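Local coordinates for protein putative branched-chain amino acid ABC transporter (Chromobacterium violaceum, PDB 4PYR) that is a putative lipoprotein of the LppC family with a periplasmic binding protein fold, holds glutathione in this structure, and may act as an enzyme regulator, at residues 50-55 with 77-82; 25-30 with 36-41. All coordinates share one frame; numbering follows the deposited sequence. Where two conformers were deposited one is given.

Contact 1: 50-55 with 77-82; sequences ERYRAA and PSVTVP
Tyr52 of helix 48-57 reaches across to the backbone of residues 78-81, in the loop that leads into strand 83-85 of the five-stranded parallel sheet in this periplasmic-binding-protein-like, Rossmann-type alpha/beta lobe. Its CB points at the loop; CG anti to the backbone N (chi1 179°) carries the ring out from the helix, and its far end, CE1, CZ and OH, makes the contacts. CE1 comes within 3.7 Å of Ser78 O. CZ follows, 4.0 Å from Val79 CA and 4.1 Å from Val79 CG2. The hydroxyl ends among the backbone atoms of 79-81. Thr80 N lies near the ring plane at the edge and donates a hydrogen bond to Tyr52 OH, 3.2 Å long and bent to 146° at the hydrogen. Val81 N adds a straighter but weak bond to the same oxygen, at 3.4 Å and 166°. Two consecutive amides thus converge on one phenol oxygen, linking the loop backbone to the helix. The hydroxyl's strongest polar partner lies just beyond the loop segment, in Thr83 OG1, which is also hydrogen-bonded to Val81 O; the side chain of Thr83 therefore ties the phenol to the loop carbonyl. Val63 of the central strand 62-64 packs against both Tyr52 and Val81, and Val79 O is held by Asn96 ND2. Two valines add apolar contacts beside the oxygen: although the CB of Val79 points away from the helix, its methyls still border the hydroxyl, and the CG2 of Val81 stands 3.6 Å from Tyr52 OH.

Contact 2: 25-30 with 36-41; sequences GVEAAA and AELYSV
Leu38 of strand 36-42 inserts its isobutyl group among Val26, Glu27 and Ala30 of helix 16-33; with strand 2-8 before them, helix and strand form a beta-alpha-beta unit. The two short segments run nearly antiparallel, at 155°, with their axes 9.7 Å apart. Along the strand, Ala36 comes first: its CA is the nearest to the helix, at the Ala30 end, but its methyl packs on Val2 and Ile4 of the neighbouring strand and on Tyr258 of helix 245-265. Glu37 turns its CB from the helix, and its backbone pairs with Val2 and Ile4. Leu38 points toward the helix and does most of the work. Its chi1 of -57°, with CG anti to the carbonyl carbon, and an extended chi2 (-178°) place CD1 by Ala30 and Glu27 and CD2 by Val26. CD1 lies 3.9 Å from Ala30 CB, while CD2 meets Val26 CG1 at 4.0 Å. Glu27, one residue after Val26, bends at chi2 and, in the conformer described, brings its carboxylate to the same CD1, OE2 approaching to 3.4 Å. Tyr39 faces the other side of the sheet, toward helix 48-57. Ser40 returns to the Glu27 side, its OG 4.2 Å from Glu27 OE2, at the margin of the contact; two conformers of Glu27 were deposited, and both of its contacts depend on this one. The joint therefore rests on nondirectional methyl packing, and the carboxylate of the partly exposed Glu27 borders it without giving the strand segment a polar bond.

How the contacts relate
Strand 36-42, one of the two outermost strands of the parallel sheet within the chain, belongs to contact 2 and packs on the helix of contact 1. Its Leu38 side serves contact 2, while Tyr39 and Val41 on its other side pack on the helix of contact 1: Ala55 CB comes within 3.4 Å of Tyr39 CE1, and Arg51 CD within 4.0 Å of Val41 CG2. Helices 16-33 and 48-57 thus cover the two faces of this edge strand. Contact 2 is a surface contact of hydrophobic methyl groups with an acidic fringe. Contact 1 is partly buried and polar at its centre, a tyrosine hydroxyl meeting loop amides. Both lie in the same lobe, away from the glutathione site.

Contact 1: 50-55 with 77-82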
ATOM      1  N   GLU A  50     -16.244 -12.771  18.144  1.00 33.92           N
ATOM      2  CA  GLU A  50     -16.285 -12.879  19.607  1.00 34.91           C
ATOM      3  C   GLU A  50     -15.250 -11.992  20.330  1.00 34.34           C
ATOM      4  O   GLU A  50     -15.542 -11.387  21.359  1.00 34.47           O
ATOM      5  CB  GLU A  50     -16.064 -14.338  19.999  1.00 38.34           C
ATOM      6  CG  GLU A  50     -16.400 -14.670  21.433  1.00 41.26           C
ATOM      7  CD  GLU A  50     -16.391 -16.166  21.655  1.00 46.12           C
ATOM      8  OE1 GLU A  50     -15.903 -16.886  20.738  1.00 45.71           O
ATOM      9  OE2 GLU A  50     -16.875 -16.634  22.720  1.00 48.34           O
ATOM     10  N   ARG A  51     -14.040 -11.928  19.794  1.00 29.89           N
ATOM     11  CA  ARG A  51     -12.996 -11.158  20.454  1.00 29.97           C
ATOM     12  C   ARG A  51     -13.136  -9.667  20.165  1.00 27.05           C
ATOM     13  O   ARG A  51     -12.781  -8.847  21.000  1.00 28.48           O
ATOM     14  CB  ARG A  51     -11.624 -11.709  20.088  1.00 32.45           C
ATOM     15  CG  ARG A  51     -11.501 -13.096  20.677  1.00 33.58           C
ATOM     16  CD  ARG A  51     -10.109 -13.633  20.664  1.00 34.58           C
ATOM     17  NE  ARG A  51     -10.096 -14.934  21.303  1.00 35.34           N
ATOM     18  CZ  ARG A  51      -9.024 -15.692  21.429  1.00 33.87           C
ATOM     19  NH1 ARG A  51      -7.866 -15.274  20.930  1.00 32.10           N
ATOM     20  NH2 ARG A  51      -9.115 -16.866  22.036  1.00 34.71           N
ATOM     21  N   TYR A  52     -13.635  -9.335  18.977  1.00 28.41           N
ATOM     22  CA  TYR A  52     -14.025  -7.958  18.665  1.00 26.56           C
ATOM     23  C   TYR A  52     -15.090  -7.544  19.659  1.00 30.62           C
ATOM     24  O   TYR A  52     -14.981  -6.508  20.317  1.00 30.97           O
ATOM     25  CB  TYR A  52     -14.558  -7.860  17.229  1.00 29.17           C
ATOM     26  CG  TYR A  52     -15.015  -6.501  16.799  1.00 25.58           C
ATOM     27  CD1 TYR A  52     -16.327  -6.081  17.040  1.00 27.10           C
ATOM     28  CD2 TYR A  52     -14.178  -5.653  16.121  1.00 24.50           C
ATOM     29  CE1 TYR A  52     -16.763  -4.819  16.604  1.00 31.59           C
ATOM     30  CE2 TYR A  52     -14.570  -4.394  15.696  1.00 26.14           C
ATOM     31  CZ  TYR A  52     -15.887  -3.982  15.926  1.00 27.54           C
ATOM     32  OH  TYR A  52     -16.302  -2.722  15.521  1.00 28.95           O
ATOM     33  N   ARG A  53     -16.124  -8.361  19.776  1.00 30.28           N
ATOM     34  CA  ARG A  53     -17.199  -8.081  20.721  1.00 32.35           C
ATOM     35  C   ARG A  53     -16.675  -7.860  22.126  1.00 35.06           C
ATOM     36  O   ARG A  53     -17.099  -6.940  22.799  1.00 34.80           O
ATOM     37  CB  ARG A  53     -18.242  -9.193  20.733  1.00 35.35           C
ATOM     38  CG  ARG A  53     -19.183  -9.142  19.520  1.00 31.19           C
ATOM     39  CD  ARG A  53     -20.228 -10.221  19.499  1.00 39.12           C
ATOM     40  NE  ARG A  53     -21.292  -9.929  20.457  1.00 40.13           N
ATOM     41  CZ  ARG A  53     -22.271  -9.060  20.242  1.00 41.57           C
ATOM     42  NH1 ARG A  53     -22.348  -8.412  19.087  1.00 45.58           N
ATOM     43  NH2 ARG A  53     -23.184  -8.847  21.172  1.00 48.14           N
ATOM     44  N   ALA A  54     -15.722  -8.679  22.569  1.00 33.81           N
ATOM     45  CA  ALA A  54     -15.227  -8.524  23.938  1.00 35.06           C
ATOM     46  C   ALA A  54     -14.349  -7.255  24.126  1.00 31.52           C
ATOM     47  O   ALA A  54     -14.296  -6.681  25.227  1.00 33.98           O
ATOM     48  CB  ALA A  54     -14.483  -9.783  24.384  1.00 32.96           C
ATOM     49  N   ALA A  55     -13.651  -6.840  23.068  1.00 29.22           N
ATOM     50  CA  ALA A  55     -12.840  -5.626  23.104  1.00 29.55           C
ATOM     51  C   ALA A  55     -13.797  -4.426  23.273  1.00 28.22           C
ATOM     52  O   ALA A  55     -13.597  -3.585  24.131  1.00 28.99           O
ATOM     53  CB  ALA A  55     -11.988  -5.513  21.846  1.00 27.55           C
ATOM     54  N   PRO A  77     -20.891  -7.356   9.785  1.00 36.36           N
ATOM     55  CA  PRO A  77     -22.259  -7.089  10.338  1.00 38.83           C
ATOM     56  C   PRO A  77     -22.246  -6.693  11.809  1.00 43.28           C
ATOM     57  O   PRO A  77     -23.180  -6.034  12.272  1.00 45.64           O
ATOM     58  CB  PRO A  77     -23.029  -8.429  10.155  1.00 42.99           C
ATOM     59  CG  PRO A  77     -22.257  -9.148   9.089  1.00 42.38           C
ATOM     60  CD  PRO A  77     -20.819  -8.708   9.190  1.00 37.53           C
ATOM     61  N   SER A  78     -21.190  -7.091  12.521  1.00 40.85           N
ATOM     62  CA  SER A  78     -21.076  -6.826  13.964  1.00 43.50           C
ATOM     63  C   SER A  78     -20.331  -5.519  14.295  1.00 37.53           C
ATOM     64  O   SER A  78     -20.258  -5.099  15.467  1.00 39.75           O
ATOM     65  CB  SER A  78     -20.443  -8.050  14.667  1.00 43.56           C
ATOM     66  OG  SER A  78     -21.191  -9.210  14.326  1.00 43.71           O
ATOM     67  N   VAL A  79     -19.826  -4.857  13.260  1.00 37.48           N
ATOM     68  CA  VAL A  79     -18.997  -3.648  13.462  1.00 30.92           C
ATOM     69  C   VAL A  79     -19.847  -2.531  14.029  1.00 32.71           C
ATOM     70  O   VAL A  79     -20.890  -2.129  13.450  1.00 43.36           O
ATOM     71  CB  VAL A  79     -18.228  -3.217  12.188  1.00 31.96           C
ATOM     72  CG1 VAL A  79     -17.688  -1.790  12.300  1.00 34.33           C
ATOM     73  CG2 VAL A  79     -17.075  -4.195  11.970  1.00 31.35           C
ATOM     74  N   THR A  80     -19.454  -2.100  15.222  1.00 34.52           N
ATOM     75  CA  THR A  80     -20.225  -1.059  15.925  1.00 35.64           C
ATOM     76  C   THR A  80     -19.404   0.135  16.398  1.00 26.72           C
ATOM     77  O   THR A  80     -19.971   1.126  16.824  1.00 35.91           O
ATOM     78  CB  THR A  80     -20.905  -1.622  17.161  1.00 33.81           C
ATOM     79  OG1 THR A  80     -19.900  -2.205  17.992  1.00 35.96           O
ATOM     80  CG2 THR A  80     -21.968  -2.649  16.774  1.00 44.32           C
ATOM     81  N   VAL A  81     -18.082   0.024  16.346  1.00 30.65           N
ATOM     82  CA  VAL A  81     -17.207   1.170  16.522  1.00 22.54           C
ATOM     83  C   VAL A  81     -16.342   1.316  15.253  1.00 27.16           C
ATOM     84  O   VAL A  81     -16.205   0.358  14.478  1.00 28.64           O
ATOM     85  CB  VAL A  81     -16.305   1.047  17.766  1.00 25.87           C
ATOM     86  CG1 VAL A  81     -17.119   0.855  19.004  1.00 26.59           C
ATOM     87  CG2 VAL A  81     -15.228  -0.040  17.606  1.00 26.14           C
ATOM     88  N   PRO A  82     -15.830   2.527  14.992  1.00 26.57           N
ATOM     89  CA  PRO A  82     -15.023   2.713  13.805  1.00 22.49           C
ATOM     90  C   PRO A  82     -13.954   1.659  13.758  1.00 23.88           C
ATOM     91  O   PRO A  82     -13.253   1.477  14.755  1.00 21.52           O
ATOM     92  CB  PRO A  82     -14.476   4.122  13.969  1.00 24.49           C
ATOM     93  CG  PRO A  82     -15.446   4.819  14.834  1.00 25.97           C
ATOM     94  CD  PRO A  82     -15.895   3.755  15.803  1.00 28.28           C
TER

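Contact 2: 25-30 with 36-41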
ATOM      1  N   GLY A  25       4.566  -1.503  14.645  1.00 15.60           N
ATOM      2  CA  GLY A  25       4.392  -0.150  14.161  1.00 15.76           C
ATOM      3  C   GLY A  25       3.324   0.596  14.950  1.00 15.53           C
ATOM      4  O   GLY A  25       3.501   1.772  15.272  1.00 15.61           O
ATOM      5  N   VAL A  26       2.200  -0.073  15.205  1.00 15.63           N
ATOM      6  CA  VAL A  26       1.148   0.499  16.037  1.00 15.73           C
ATOM      7  C   VAL A  26       1.700   0.904  17.378  1.00 16.21           C
ATOM      8  O   VAL A  26       1.437   2.049  17.854  1.00 16.37           O
ATOM      9  CB  VAL A  26      -0.041  -0.480  16.256  1.00 14.53           C
ATOM     10  CG1 VAL A  26      -1.077   0.110  17.215  1.00 16.63           C
ATOM     11  CG2 VAL A  26      -0.694  -0.858  14.939  1.00 15.98           C
ATOM     12  N   GLU A  27       2.464   0.001  18.009  0.50 15.97           N
ATOM     13  CA  GLU A  27       3.102   0.258  19.324  0.50 16.69           C
ATOM     14  C   GLU A  27       4.054   1.448  19.224  0.50 17.49           C
ATOM     15  O   GLU A  27       4.021   2.358  20.064  0.50 17.09           O
ATOM     16  CB  GLU A  27       3.959  -0.942  19.797  0.50 17.10           C
ATOM     17  CG  GLU A  27       3.201  -2.189  20.239  0.50 21.75           C
ATOM     18  CD  GLU A  27       2.466  -2.081  21.576  0.50 24.75           C
ATOM     19  OE1 GLU A  27       2.810  -1.226  22.442  0.50 27.16           O
ATOM     20  OE2 GLU A  27       1.520  -2.876  21.759  0.50 25.72           O
ATOM     21  N   ALA A  28       4.929   1.438  18.222  1.00 17.34           N
ATOM     22  CA  ALA A  28       5.892   2.555  18.045  1.00 18.43           C
ATOM     23  C   ALA A  28       5.167   3.936  17.999  1.00 18.53           C
ATOM     24  O   ALA A  28       5.598   4.913  18.617  1.00 17.04           O
ATOM     25  CB  ALA A  28       6.719   2.352  16.787  1.00 21.60           C
ATOM     26  N   ALA A  29       4.071   3.999  17.254  1.00 15.69           N
ATOM     27  CA  ALA A  29       3.349   5.234  17.085  1.00 16.72           C
ATOM     28  C   ALA A  29       2.658   5.598  18.435  1.00 16.36           C
ATOM     29  O   ALA A  29       2.633   6.770  18.820  1.00 16.51           O
ATOM     30  CB  ALA A  29       2.329   5.102  15.978  1.00 18.46           C
ATOM     31  N   ALA A  30       2.101   4.599  19.132  1.00 15.76           N
ATOM     32  CA  ALA A  30       1.484   4.856  20.423  1.00 16.58           C
ATOM     33  C   ALA A  30       2.479   5.414  21.437  1.00 18.00           C
ATOM     34  O   ALA A  30       2.162   6.324  22.221  1.00 19.07           O
ATOM     35  CB  ALA A  30       0.858   3.579  20.977  1.00 15.40           C
ATOM     36  N   ALA A  36      -3.506   7.590  22.903  1.00 23.40           N
ATOM     37  CA  ALA A  36      -4.424   6.466  23.066  1.00 23.41           C
ATOM     38  C   ALA A  36      -3.815   5.341  23.897  1.00 23.28           C
ATOM     39  O   ALA A  36      -2.576   5.193  23.989  1.00 27.24           O
ATOM     40  CB  ALA A  36      -4.845   5.897  21.709  1.00 22.61           C
ATOM     41  N   GLU A  37      -4.704   4.528  24.450  1.00 26.05           N
ATOM     42  CA  GLU A  37      -4.355   3.288  25.117  1.00 26.94           C
ATOM     43  C   GLU A  37      -4.606   2.142  24.176  1.00 24.85           C
ATOM     44  O   GLU A  37      -5.574   2.152  23.450  1.00 25.70           O
ATOM     45  CB  GLU A  37      -5.206   3.111  26.361  1.00 29.53           C
ATOM     46  CG  GLU A  37      -4.824   1.902  27.207  1.00 35.30           C
ATOM     47  CD  GLU A  37      -5.434   1.935  28.605  1.00 33.33           C
ATOM     48  OE1 GLU A  37      -5.764   3.037  29.118  1.00 40.36           O
ATOM     49  OE2 GLU A  37      -5.577   0.839  29.211  1.00 49.97           O
ATOM     50  N   LEU A  38      -3.716   1.156  24.147  1.00 24.80           N
ATOM     51  CA  LEU A  38      -3.919  -0.024  23.337  1.00 23.43           C
ATOM     52  C   LEU A  38      -4.525  -1.178  24.157  1.00 24.68           C
ATOM     53  O   LEU A  38      -4.139  -1.422  25.300  1.00 26.12           O
ATOM     54  CB  LEU A  38      -2.576  -0.480  22.752  1.00 22.11           C
ATOM     55  CG  LEU A  38      -1.794   0.535  21.922  1.00 20.98           C
ATOM     56  CD1 LEU A  38      -0.483  -0.102  21.375  1.00 23.19           C
ATOM     57  CD2 LEU A  38      -2.581   1.080  20.775  1.00 18.61           C
ATOM     58  N   TYR A  39      -5.438  -1.894  23.524  1.00 22.02           N
ATOM     59  CA  TYR A  39      -5.982  -3.158  24.037  1.00 23.80           C
ATOM     60  C   TYR A  39      -5.674  -4.176  22.957  1.00 22.07           C
ATOM     61  O   TYR A  39      -6.153  -4.093  21.841  1.00 22.13           O
ATOM     62  CB  TYR A  39      -7.499  -2.978  24.247  1.00 25.68           C
ATOM     63  CG  TYR A  39      -8.292  -4.218  24.556  1.00 26.97           C
ATOM     64  CD1 TYR A  39      -8.558  -5.182  23.573  1.00 27.00           C
ATOM     65  CD2 TYR A  39      -8.821  -4.423  25.825  1.00 32.47           C
ATOM     66  CE1 TYR A  39      -9.317  -6.316  23.859  1.00 26.97           C
ATOM     67  CE2 TYR A  39      -9.581  -5.557  26.111  1.00 33.28           C
ATOM     68  CZ  TYR A  39      -9.821  -6.495  25.128  1.00 29.24           C
ATOM     69  OH  TYR A  39     -10.581  -7.620  25.407  1.00 35.01           O
ATOM     70  N   SER A  40      -4.780  -5.108  23.255  1.00 23.58           N
ATOM     71  CA  SER A  40      -4.279  -5.992  22.210  1.00 22.53           C
ATOM     72  C   SER A  40      -4.821  -7.367  22.433  1.00 23.96           C
ATOM     73  O   SER A  40      -4.732  -7.911  23.521  1.00 26.83           O
ATOM     74  CB  SER A  40      -2.750  -6.032  22.286  1.00 25.27           C
ATOM     75  OG  SER A  40      -2.242  -4.727  22.026  1.00 28.27           O
ATOM     76  N   VAL A  41      -5.415  -7.928  21.386  1.00 23.24           N
ATOM     77  CA  VAL A  41      -5.846  -9.303  21.445  1.00 26.62           C
ATOM     78  C   VAL A  41      -5.594  -9.969  20.090  1.00 24.31           C
ATOM     79  O   VAL A  41      -5.644  -9.335  19.021  1.00 23.25           O
ATOM     80  CB  VAL A  41      -7.318  -9.387  21.854  1.00 30.81           C
ATOM     81  CG1 VAL A  41      -8.166  -8.828  20.750  1.00 31.69           C
ATOM     82  CG2 VAL A  41      -7.723 -10.816  22.202  1.00 33.01           C
TER